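Side-chain contacts in Melibiose/raffinose/stachyose-binding protein MelE (Bacillus subtilis subsp. subtilis str. 168, PDB 4R6H), which binds melibiose, raffinose and stachyose as the solute-binding component of the MelEDC-MsmX ABC transporter, which imports these sugars: residues A[44-49]-A[307-312]; A[134-139]-A[329-334]. All coordinates share one frame; numbering follows the deposited sequence.

Contact 1 (A[44-49]-A[307-312])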
loop_
_atom_site.group_PDB
_atom_site.type_symbol
_atom_site.label_atom_id
_atom_site.label_comp_id
_atom_site.label_asym_id
_atom_site.label_seq_id
_atom_site.Cartn_x
_atom_site.Cartn_y
_atom_site.Cartn_z
ATOM N N ASP A 44 -11.313 -9.881 8.675
ATOM C CA ASP A 44 -12.626 -10.021 9.245
ATOM C C ASP A 44 -13.207 -8.685 9.682
ATOM O O ASP A 44 -14.389 -8.465 9.467
ATOM C CB ASP A 44 -12.631 -11.008 10.427
ATOM C CG ASP A 44 -12.461 -12.461 9.970
ATOM O OD1 ASP A 44 -12.338 -12.743 8.766
ATOM O OD2 ASP A 44 -12.488 -13.352 10.824
ATOM N N SER A 45 -12.394 -7.802 10.283
ATOM C CA SER A 45 -12.906 -6.516 10.783
ATOM C C SER A 45 -13.431 -5.708 9.600
ATOM O O SER A 45 -14.479 -5.083 9.668
ATOM C CB SER A 45 -11.867 -5.673 11.529
ATOM O OG SER A 45 -10.738 -5.385 10.722
ATOM N N GLU A 46 -12.689 -5.766 8.493
ATOM C CA GLU A 46 -13.091 -4.964 7.330
ATOM C C GLU A 46 -14.368 -5.505 6.750
ATOM O O GLU A 46 -15.345 -4.762 6.493
ATOM C CB GLU A 46 -12.012 -5.010 6.274
ATOM C CG GLU A 46 -10.772 -4.283 6.698
ATOM C CD GLU A 46 -9.565 -4.549 5.876
ATOM O OE1 GLU A 46 -9.503 -5.518 5.076
ATOM O OE2 GLU A 46 -8.639 -3.757 6.095
ATOM N N ARG A 47 -14.372 -6.807 6.473
ATOM C CA ARG A 47 -15.543 -7.395 5.876
ATOM C C ARG A 47 -16.768 -7.266 6.757
ATOM O O ARG A 47 -17.844 -6.966 6.249
ATOM C CB ARG A 47 -15.251 -8.854 5.478
ATOM C CG ARG A 47 -14.155 -8.963 4.463
ATOM C CD ARG A 47 -14.029 -10.364 3.908
ATOM N NE ARG A 47 -12.953 -10.465 2.914
ATOM C CZ ARG A 47 -12.554 -11.607 2.346
ATOM N NH1 ARG A 47 -13.146 -12.769 2.648
ATOM N NH2 ARG A 47 -11.578 -11.590 1.453
ATOM N N ASP A 48 -16.645 -7.554 8.054
ATOM C CA ASP A 48 -17.784 -7.461 8.961
ATOM C C ASP A 48 -18.320 -6.022 9.092
ATOM O O ASP A 48 -19.509 -5.792 9.114
ATOM C CB ASP A 48 -17.443 -8.025 10.350
ATOM C CG ASP A 48 -17.061 -9.505 10.316
ATOM O OD1 ASP A 48 -17.253 -10.164 9.264
ATOM O OD2 ASP A 48 -16.532 -9.999 11.349
ATOM N N THR A 49 -17.426 -5.038 9.164
ATOM C CA THR A 49 -17.841 -3.682 9.283
ATOM C C THR A 49 -18.533 -3.196 8.000
ATOM O O THR A 49 -19.499 -2.441 8.081
ATOM C CB THR A 49 -16.652 -2.760 9.669
ATOM O OG1 THR A 49 -16.149 -3.159 10.950
ATOM C CG2 THR A 49 -17.053 -1.303 9.727
ATOM N N GLU A 307 -4.215 5.287 -2.724
ATOM C CA GLU A 307 -5.379 4.398 -2.765
ATOM C C GLU A 307 -5.136 3.150 -2.001
ATOM O O GLU A 307 -4.107 2.499 -2.195
ATOM C CB GLU A 307 -5.624 3.879 -4.177
ATOM C CG GLU A 307 -6.441 4.734 -5.068
ATOM C CD GLU A 307 -6.797 4.008 -6.348
ATOM O OE1 GLU A 307 -6.229 4.348 -7.404
ATOM O OE2 GLU A 307 -7.601 3.064 -6.302
ATOM N N ARG A 308 -6.099 2.746 -1.197
ATOM C CA ARG A 308 -6.095 1.437 -0.622
ATOM C C ARG A 308 -7.389 0.736 -1.048
ATOM O O ARG A 308 -7.382 -0.129 -1.954
ATOM C CB ARG A 308 -5.891 1.479 0.902
ATOM C CG ARG A 308 -6.095 0.169 1.612
ATOM C CD ARG A 308 -4.918 -0.738 1.500
ATOM N NE ARG A 308 -4.983 -1.738 2.568
ATOM C CZ ARG A 308 -4.365 -2.912 2.526
ATOM N NH1 ARG A 308 -3.630 -3.254 1.476
ATOM N NH2 ARG A 308 -4.487 -3.755 3.542
ATOM N N TYR A 309 -8.494 1.088 -0.387
ATOM C CA TYR A 309 -9.819 0.604 -0.788
ATOM C C TYR A 309 -10.625 1.762 -1.302
ATOM O O TYR A 309 -10.723 2.799 -0.662
ATOM C CB TYR A 309 -10.545 -0.045 0.391
ATOM C CG TYR A 309 -9.796 -1.146 1.058
ATOM C CD1 TYR A 309 -9.238 -2.177 0.339
ATOM C CD2 TYR A 309 -9.636 -1.133 2.422
ATOM C CE1 TYR A 309 -8.585 -3.217 0.991
ATOM C CE2 TYR A 309 -8.978 -2.141 3.070
ATOM C CZ TYR A 309 -8.435 -3.164 2.335
ATOM O OH TYR A 309 -7.749 -4.221 2.927
ATOM N N THR A 310 -11.287 1.562 -2.453
ATOM C CA THR A 310 -12.159 2.583 -2.994
ATOM C C THR A 310 -13.517 2.026 -3.390
ATOM O O THR A 310 -13.694 0.809 -3.453
ATOM C CB THR A 310 -11.580 3.280 -4.243
ATOM O OG1 THR A 310 -11.601 2.356 -5.342
ATOM C CG2 THR A 310 -10.147 3.773 -4.021
ATOM N N LEU A 311 -14.452 2.935 -3.581
ATOM C CA LEU A 311 -15.752 2.659 -4.192
ATOM C C LEU A 311 -15.788 3.527 -5.435
ATOM O O LEU A 311 -15.889 4.754 -5.344
ATOM C CB LEU A 311 -16.930 3.023 -3.256
ATOM C CG LEU A 311 -17.133 2.016 -2.137
ATOM C CD1 LEU A 311 -17.977 2.575 -0.998
ATOM C CD2 LEU A 311 -17.785 0.716 -2.657
ATOM N N ALA A 312 -15.741 2.877 -6.596
ATOM C CA ALA A 312 -15.945 3.480 -7.893
ATOM C C ALA A 312 -17.278 2.974 -8.424
ATOM O O ALA A 312 -17.652 1.820 -8.186
ATOM C CB ALA A 312 -14.830 3.075 -8.840
HETATM O O HOH W 1 -6.427 -1.879 5.386
HETATM O O HOH W 2 -6.278 -4.830 5.358
#

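Contact 2 (A[134-139]-A[329-334])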
loop_
_atom_site.group_PDB
_atom_site.type_symbol
_atom_site.label_atom_id
_atom_site.label_comp_id
_atom_site.label_asym_id
_atom_site.label_seq_id
_atom_site.Cartn_x
_atom_site.Cartn_y
_atom_site.Cartn_z
ATOM N N TYR A 134 -12.280 9.906 -9.879
ATOM C CA TYR A 134 -12.460 8.539 -10.392
ATOM C C TYR A 134 -13.161 7.591 -9.417
ATOM O O TYR A 134 -13.714 6.604 -9.824
ATOM C CB TYR A 134 -11.098 7.884 -10.755
ATOM C CG TYR A 134 -10.473 8.408 -12.044
ATOM C CD1 TYR A 134 -9.903 9.683 -12.081
ATOM C CD2 TYR A 134 -10.436 7.622 -13.223
ATOM C CE1 TYR A 134 -9.343 10.179 -13.246
ATOM C CE2 TYR A 134 -9.878 8.130 -14.420
ATOM C CZ TYR A 134 -9.325 9.394 -14.402
ATOM O OH TYR A 134 -8.750 9.917 -15.546
ATOM N N ALA A 135 -13.000 7.847 -8.123
ATOM C CA ALA A 135 -13.492 6.903 -7.086
ATOM C C ALA A 135 -13.475 7.588 -5.737
ATOM O O ALA A 135 -12.786 8.589 -5.547
ATOM C CB ALA A 135 -12.608 5.694 -7.024
ATOM N N TYR A 136 -14.235 7.020 -4.811
ATOM C CA TYR A 136 -14.315 7.482 -3.427
ATOM C C TYR A 136 -13.351 6.666 -2.596
ATOM O O TYR A 136 -13.438 5.425 -2.568
ATOM C CB TYR A 136 -15.758 7.314 -2.892
ATOM C CG TYR A 136 -15.829 7.448 -1.391
ATOM C CD1 TYR A 136 -15.620 8.666 -0.762
ATOM C CD2 TYR A 136 -16.007 6.322 -0.602
ATOM C CE1 TYR A 136 -15.634 8.754 0.613
ATOM C CE2 TYR A 136 -16.040 6.397 0.770
ATOM C CZ TYR A 136 -15.838 7.632 1.371
ATOM O OH TYR A 136 -15.865 7.711 2.757
ATOM N N PRO A 137 -12.414 7.336 -1.911
ATOM C CA PRO A 137 -11.464 6.631 -1.059
ATOM C C PRO A 137 -12.008 6.306 0.324
ATOM O O PRO A 137 -12.224 7.198 1.142
ATOM C CB PRO A 137 -10.286 7.608 -0.975
ATOM C CG PRO A 137 -10.966 8.951 -1.044
ATOM C CD PRO A 137 -12.156 8.789 -1.959
ATOM N N ILE A 138 -12.252 5.044 0.589
ATOM C CA ILE A 138 -12.714 4.636 1.899
ATOM C C ILE A 138 -11.623 4.977 2.942
ATOM O O ILE A 138 -11.887 5.370 4.072
ATOM C CB ILE A 138 -13.022 3.140 1.897
ATOM C CG1 ILE A 138 -14.285 2.873 1.094
ATOM C CG2 ILE A 138 -13.054 2.547 3.309
ATOM C CD1 ILE A 138 -14.521 1.414 0.790
ATOM N N ASN A 139 -10.383 4.824 2.531
ATOM C CA ASN A 139 -9.243 5.009 3.415
ATOM C C ASN A 139 -8.053 5.397 2.572
ATOM O O ASN A 139 -8.206 5.717 1.379
ATOM C CB ASN A 139 -8.950 3.770 4.267
ATOM C CG ASN A 139 -8.644 2.553 3.457
ATOM O OD1 ASN A 139 -8.599 2.592 2.223
ATOM N ND2 ASN A 139 -8.359 1.443 4.145
ATOM N N PHE A 329 -23.603 7.759 1.444
ATOM C CA PHE A 329 -23.861 7.179 2.733
ATOM C C PHE A 329 -22.520 6.824 3.404
ATOM O O PHE A 329 -22.318 7.103 4.580
ATOM C CB PHE A 329 -24.771 5.947 2.589
ATOM C CG PHE A 329 -24.977 5.193 3.854
ATOM C CD1 PHE A 329 -24.118 4.173 4.188
ATOM C CD2 PHE A 329 -26.061 5.451 4.690
ATOM C CE1 PHE A 329 -24.265 3.460 5.375
ATOM C CE2 PHE A 329 -26.235 4.732 5.862
ATOM C CZ PHE A 329 -25.341 3.718 6.191
ATOM N N MET A 330 -21.653 6.125 2.687
ATOM C CA MET A 330 -20.347 5.735 3.234
ATOM C C MET A 330 -19.478 6.939 3.648
ATOM O O MET A 330 -18.685 6.842 4.606
ATOM C CB MET A 330 -19.601 4.869 2.216
ATOM C CG MET A 330 -20.193 3.480 2.057
ATOM S SD MET A 330 -20.165 2.406 3.486
ATOM C CE MET A 330 -18.406 2.074 3.659
ATOM N N ALA A 331 -19.676 8.067 2.960
ATOM C CA ALA A 331 -18.908 9.297 3.186
ATOM C C ALA A 331 -19.399 10.113 4.376
ATOM O O ALA A 331 -18.709 11.050 4.802
ATOM C CB ALA A 331 -18.914 10.168 1.937
ATOM N N ARG A 332 -20.571 9.811 4.896
ATOM C CA ARG A 332 -21.042 10.501 6.125
ATOM C C ARG A 332 -19.966 10.284 7.213
ATOM O O ARG A 332 -19.490 9.170 7.390
ATOM C CB ARG A 332 -22.368 9.931 6.584
ATOM C CG ARG A 332 -23.501 10.181 5.620
ATOM C CD ARG A 332 -24.762 9.578 6.220
ATOM N NE ARG A 332 -25.856 9.672 5.271
ATOM C CZ ARG A 332 -27.004 9.016 5.368
ATOM N NH1 ARG A 332 -27.256 8.237 6.390
ATOM N NH2 ARG A 332 -27.947 9.218 4.439
ATOM N N PRO A 333 -19.617 11.325 7.974
ATOM C CA PRO A 333 -18.472 11.176 8.881
ATOM C C PRO A 333 -18.523 10.000 9.865
ATOM O O PRO A 333 -17.520 9.323 10.054
ATOM C CB PRO A 333 -18.462 12.502 9.653
ATOM C CG PRO A 333 -19.126 13.475 8.734
ATOM C CD PRO A 333 -20.125 12.701 7.908
ATOM N N ALA A 334 -19.655 9.707 10.484
ATOM C CA ALA A 334 -19.690 8.598 11.414
ATOM C C ALA A 334 -19.427 7.296 10.714
ATOM O O ALA A 334 -18.719 6.433 11.242
ATOM C CB ALA A 334 -21.014 8.508 12.160
HETATM O O HOH W 3 -16.312 5.315 3.943
#

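Contact 1 (A[44-49]-A[307-312])
The carboxylate of Glu46 lies against the hydroxyl and the CE2 edge of Tyr309, the two side chains crossing at about a right angle and the carboxylate plane turned 86° from the ring. OE1 of Glu46 lies 3.1 Å from OH of Tyr309, while OE2 of Glu46 comes in near the ring plane, 3.4 Å from CE2 of Tyr309. Beyond CG the glutamate chain runs extended (chi2 166°), and this carries its carboxylate off helix 44-60 to the tyrosine. The two oxygens have different duties: OE1 accepts from the backbone N of Ser42 and of Thr43, just ahead of the helix, whereas OE2 accepts a hydrogen bond from each of two waters. Water 2, 2.7 Å from OE2 of Glu46, is also bonded to Tyr309 OH and weakly to Arg308 NH2; water 1 joins OE2 to NE of Arg308. The opposite charges are thus linked through water, with OE2 of Glu46 4.9 Å from NH2 of Arg308. Arg308 CG lies over the middle of the Tyr309 ring, 3.8 Å above its plane. A leucine in place of Glu46 would probably leave both waters without their shared acceptor and the Ser42 and Thr43 amides without a side-chain partner. The arrangement, a carboxylate in the first turn of helix 44-60 joined through two waters to the residues leading into strand 310-313, belongs to an alpha/beta lobe of a family 1 bacterial solute-binding protein.

Contact 2 (A[134-139]-A[329-334])
Met330, in the last turn of helix 320-331, packs its CB 4.1 Å from CE2 of Tyr136, on the short edge strand 136-137 of a three-stranded antiparallel sheet; this is helix-on-sheet packing within an alpha/beta lobe of the solute-binding protein. The two side chains cross at about a right angle. Bent at chi2 and chi3 (-63° and -69°), the methionine chain carries on to Phe50 and Leu53 of helix 44-60 and to Leu311, filling the layer between helices and sheet. Ala331 follows, its CB 3.8 Å from CE1 of Tyr136, across the ring from the CE2 that meets Met330; both come at the ring obliquely. Arg332 is the N-cap of helix 333-343, and its guanidinium forms a salt bridge with Glu60. The tyrosine ring also meets Trp114 edge-to-face. With CG anti to the backbone N (chi1 166°), Tyr136 reaches Met330 and Ala331, its OH lying 3.5 Å from CA of Ala331. Water 3, in the plane of the ring, is bonded to OH of Tyr136 at 2.7 Å and donates to O of Met330 at 2.9 Å.

Contacts 1 and 2 have centres 10 Å apart and share one small sheet, in which strand 310-313 lies between strands 91-92 and 136-137. Their segments are joined directly by probable backbone hydrogen bonds, Leu311 O to Tyr136 N at 2.9 Å and Tyr309 O to Ile138 N at 3.0 Å. Strand 310-313 then leads along the chain into helix 320-331, the one that contact 2 sets against Tyr136. Helix 44-60 also serves both: its first turn holds the carboxylate of contact 1, and further along it packs on Met330. Contact 1 places helix 44-60 beside the approach to strand 310-313, and contact 2 places helix 320-331 beside strand 136-137. The structure is an open conformation of the binding protein.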